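Local coordinates for protein LY49A (Mus musculus, PDB 1QO3) that serves as an inhibitory receptor on natural killer cells, recognising H-2d class I MHC molecules through its C-type lectin-like domain and so preventing lysis of the target cell, at residues 64-69 with 123-128. The protein carries 1 engineered substitution. Residues are numbered along the deposited sequence; the frame is centred on the assembly and turned at random.
Sequences VVPSDS and VFICIC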
ATOM      1  N   VAL C  64       4.716 -12.496   7.974  1.00 14.75           N
ATOM      2  CA  VAL C  64       4.355 -13.759   7.328  1.00 13.79           C
ATOM      3  C   VAL C  64       3.839 -14.906   8.191  1.00 16.62           C
ATOM      4  O   VAL C  64       3.238 -15.838   7.655  1.00 19.11           O
ATOM      5  CB  VAL C  64       5.532 -14.313   6.494  1.00 13.67           C
ATOM      6  CG1 VAL C  64       6.012 -13.264   5.508  1.00 11.08           C
ATOM      7  CG2 VAL C  64       6.672 -14.754   7.411  1.00 13.25           C
ATOM      8  N   VAL C  65       4.069 -14.872   9.503  1.00 16.91           N
ATOM      9  CA  VAL C  65       3.575 -15.961  10.354  1.00 20.28           C
ATOM     10  C   VAL C  65       2.069 -15.841  10.600  1.00 22.57           C
ATOM     11  O   VAL C  65       1.523 -14.733  10.661  1.00 21.44           O
ATOM     12  CB  VAL C  65       4.294 -16.017  11.730  1.00 20.48           C
ATOM     13  CG1 VAL C  65       5.802 -16.184  11.525  1.00 18.70           C
ATOM     14  CG2 VAL C  65       3.974 -14.767  12.547  1.00 20.51           C
ATOM     15  N   PRO C  66       1.385 -16.988  10.748  1.00 23.68           N
ATOM     16  CA  PRO C  66      -0.058 -17.112  10.989  1.00 24.59           C
ATOM     17  C   PRO C  66      -0.580 -16.269  12.153  1.00 27.40           C
ATOM     18  O   PRO C  66       0.154 -15.973  13.100  1.00 29.52           O
ATOM     19  CB  PRO C  66      -0.232 -18.604  11.267  1.00 25.70           C
ATOM     20  CG  PRO C  66       0.878 -19.240  10.466  1.00 24.14           C
ATOM     21  CD  PRO C  66       2.031 -18.315  10.746  1.00 24.79           C
ATOM     22  N   SER C  67      -1.850 -15.876  12.080  1.00 28.71           N
ATOM     23  CA  SER C  67      -2.450 -15.115  13.167  1.00 29.36           C
ATOM     24  C   SER C  67      -2.573 -16.120  14.316  1.00 29.99           C
ATOM     25  O   SER C  67      -2.556 -15.750  15.493  1.00 31.00           O
ATOM     26  CB  SER C  67      -3.827 -14.557  12.761  1.00 29.09           C
ATOM     27  OG  SER C  67      -4.735 -15.585  12.396  1.00 27.25           O
ATOM     28  N   ASP C  68      -2.693 -17.400  13.960  1.00 30.02           N
ATOM     29  CA  ASP C  68      -2.752 -18.464  14.960  1.00 29.87           C
ATOM     30  C   ASP C  68      -1.328 -18.586  15.466  1.00 28.81           C
ATOM     31  O   ASP C  68      -0.378 -18.418  14.708  1.00 28.78           O
ATOM     32  CB  ASP C  68      -3.169 -19.805  14.351  1.00 31.43           C
ATOM     33  CG  ASP C  68      -4.641 -19.864  14.023  1.00 31.87           C
ATOM     34  OD1 ASP C  68      -5.430 -19.152  14.685  1.00 31.77           O
ATOM     35  OD2 ASP C  68      -5.004 -20.637  13.110  1.00 33.03           O
ATOM     36  N   SER C  69      -1.176 -18.901  16.738  1.00 27.53           N
ATOM     37  CA  SER C  69       0.144 -18.998  17.321  1.00 25.69           C
ATOM     38  C   SER C  69       0.964 -20.218  16.886  1.00 22.26           C
ATOM     39  O   SER C  69       0.428 -21.224  16.423  1.00 20.61           O
ATOM     40  CB  SER C  69       0.001 -18.955  18.837  1.00 28.95           C
ATOM     41  OG  SER C  69      -0.846 -17.876  19.206  1.00 34.11           O
ATOM     42  N   VAL C 123      -1.171 -27.935  21.864  1.00 19.09           N
ATOM     43  CA  VAL C 123      -0.630 -28.197  20.543  1.00 19.18           C
ATOM     44  C   VAL C 123      -0.804 -27.053  19.557  1.00 19.61           C
ATOM     45  O   VAL C 123      -1.916 -26.572  19.319  1.00 18.90           O
ATOM     46  CB  VAL C 123      -1.227 -29.508  19.934  1.00 19.12           C
ATOM     47  CG1 VAL C 123      -0.915 -30.681  20.844  1.00 17.29           C
ATOM     48  CG2 VAL C 123      -2.736 -29.388  19.752  1.00 22.54           C
ATOM     49  N   PHE C 124       0.327 -26.613  19.008  1.00 17.00           N
ATOM     50  CA  PHE C 124       0.366 -25.537  18.029  1.00 15.81           C
ATOM     51  C   PHE C 124       1.409 -25.865  16.973  1.00 16.23           C
ATOM     52  O   PHE C 124       2.271 -26.726  17.181  1.00 16.10           O
ATOM     53  CB  PHE C 124       0.751 -24.205  18.680  1.00 14.08           C
ATOM     54  CG  PHE C 124      -0.230 -23.719  19.708  1.00 16.84           C
ATOM     55  CD1 PHE C 124      -0.194 -24.208  21.009  1.00 13.43           C
ATOM     56  CD2 PHE C 124      -1.203 -22.775  19.367  1.00 16.02           C
ATOM     57  CE1 PHE C 124      -1.118 -23.762  21.964  1.00 17.37           C
ATOM     58  CE2 PHE C 124      -2.131 -22.321  20.314  1.00 17.75           C
ATOM     59  CZ  PHE C 124      -2.089 -22.817  21.619  1.00 15.15           C
ATOM     60  N   ILE C 125       1.320 -25.172  15.841  1.00 15.26           N
ATOM     61  CA  ILE C 125       2.269 -25.320  14.742  1.00 14.02           C
ATOM     62  C   ILE C 125       3.679 -25.162  15.317  1.00 14.48           C
ATOM     63  O   ILE C 125       3.858 -24.471  16.323  1.00 12.67           O
ATOM     64  CB  ILE C 125       2.043 -24.198  13.700  1.00 14.77           C
ATOM     65  CG1 ILE C 125       0.702 -24.411  12.987  1.00 15.93           C
ATOM     66  CG2 ILE C 125       3.204 -24.132  12.729  1.00 12.44           C
ATOM     67  CD1 ILE C 125       0.240 -23.193  12.188  1.00 16.40           C
ATOM     68  N   CYS C 126       4.670 -25.800  14.697  1.00 13.58           N
ATOM     69  CA  CYS C 126       6.055 -25.668  15.156  1.00 13.64           C
ATOM     70  C   CYS C 126       6.848 -24.838  14.163  1.00 14.25           C
ATOM     71  O   CYS C 126       6.706 -25.037  12.958  1.00 15.56           O
ATOM     72  CB  CYS C 126       6.780 -27.008  15.203  1.00 13.68           C
ATOM     73  SG  CYS C 126       5.997 -28.410  16.027  1.00 16.54           S
ATOM     74  N   ILE C 127       7.683 -23.920  14.641  1.00 13.32           N
ATOM     75  CA  ILE C 127       8.534 -23.181  13.720  1.00 14.31           C
ATOM     76  C   ILE C 127       9.957 -23.698  13.960  1.00 15.30           C
ATOM     77  O   ILE C 127      10.516 -23.503  15.042  1.00 14.99           O
ATOM     78  CB  ILE C 127       8.536 -21.653  13.953  1.00 14.16           C
ATOM     79  CG1 ILE C 127       7.129 -21.077  13.810  1.00 10.83           C
ATOM     80  CG2 ILE C 127       9.437 -20.988  12.912  1.00 12.60           C
ATOM     81  CD1 ILE C 127       7.089 -19.561  14.005  1.00 11.87           C
ATOM     82  N   CYS C 128      10.523 -24.389  12.971  1.00 14.44           N
ATOM     83  CA  CYS C 128      11.886 -24.911  13.085  1.00 15.78           C
ATOM     84  C   CYS C 128      12.839 -23.994  12.309  1.00 16.24           C
ATOM     85  O   CYS C 128      12.542 -23.578  11.191  1.00 16.67           O
ATOM     86  CB  CYS C 128      11.980 -26.340  12.531  1.00 14.46           C
ATOM     87  SG  CYS C 128      10.940 -27.625  13.329  1.00 16.63           S
TER
HETATM   88  O   HOH W   1      -1.126 -23.520  15.742  1.00 17.67           O
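S69 and F124 meet at the polar end of this contact, where a water takes the place of a direct backbone bond. The water donates to O of S69 at 2.9 Å and accepts from N of I125 at 3.0 Å, spanning a 4.1 Å separation between that carbonyl oxygen and the amide nitrogen. The F124 ring stands beside the bridge: its CD2 lies 3.7 Å from O of S69, which approaches the ring edge near the ring plane, and 4.0 Å from CB of S69. With CG of F124 anti to its own carbonyl carbon (chi1 -63°), the CD2 edge of the ring is turned to the carbonyl oxygen and CB of S69, while the far end of the ring points away from the loop.

The remaining contacts are apolar and looser. CD1 of I125, at the end of an extended side chain (chi2 166°), comes up to the P66 ring, 4.4 Å from its CG. I127, two residues on along the same face of the strand, extends its CD1 to CG1 of V65, also at 4.4 Å. C126 points the other way and forms a disulfide with C38, while C128 is joined to C42.

The loop 64-69 connects helix 55-64 to strand 70-77, which runs parallel to strand 124-131; the water bridges S69 and I125 at the start of this parallel pairing, next to the backbone hydrogen bond between I125 and W71. W71 also meets F124 edge-to-face. In this C-type lectin-like fold, V65 and I127 both pack on F28 of strand 24-30 and L110 of strand 107-110, joining the loop after the helix to the central sheet.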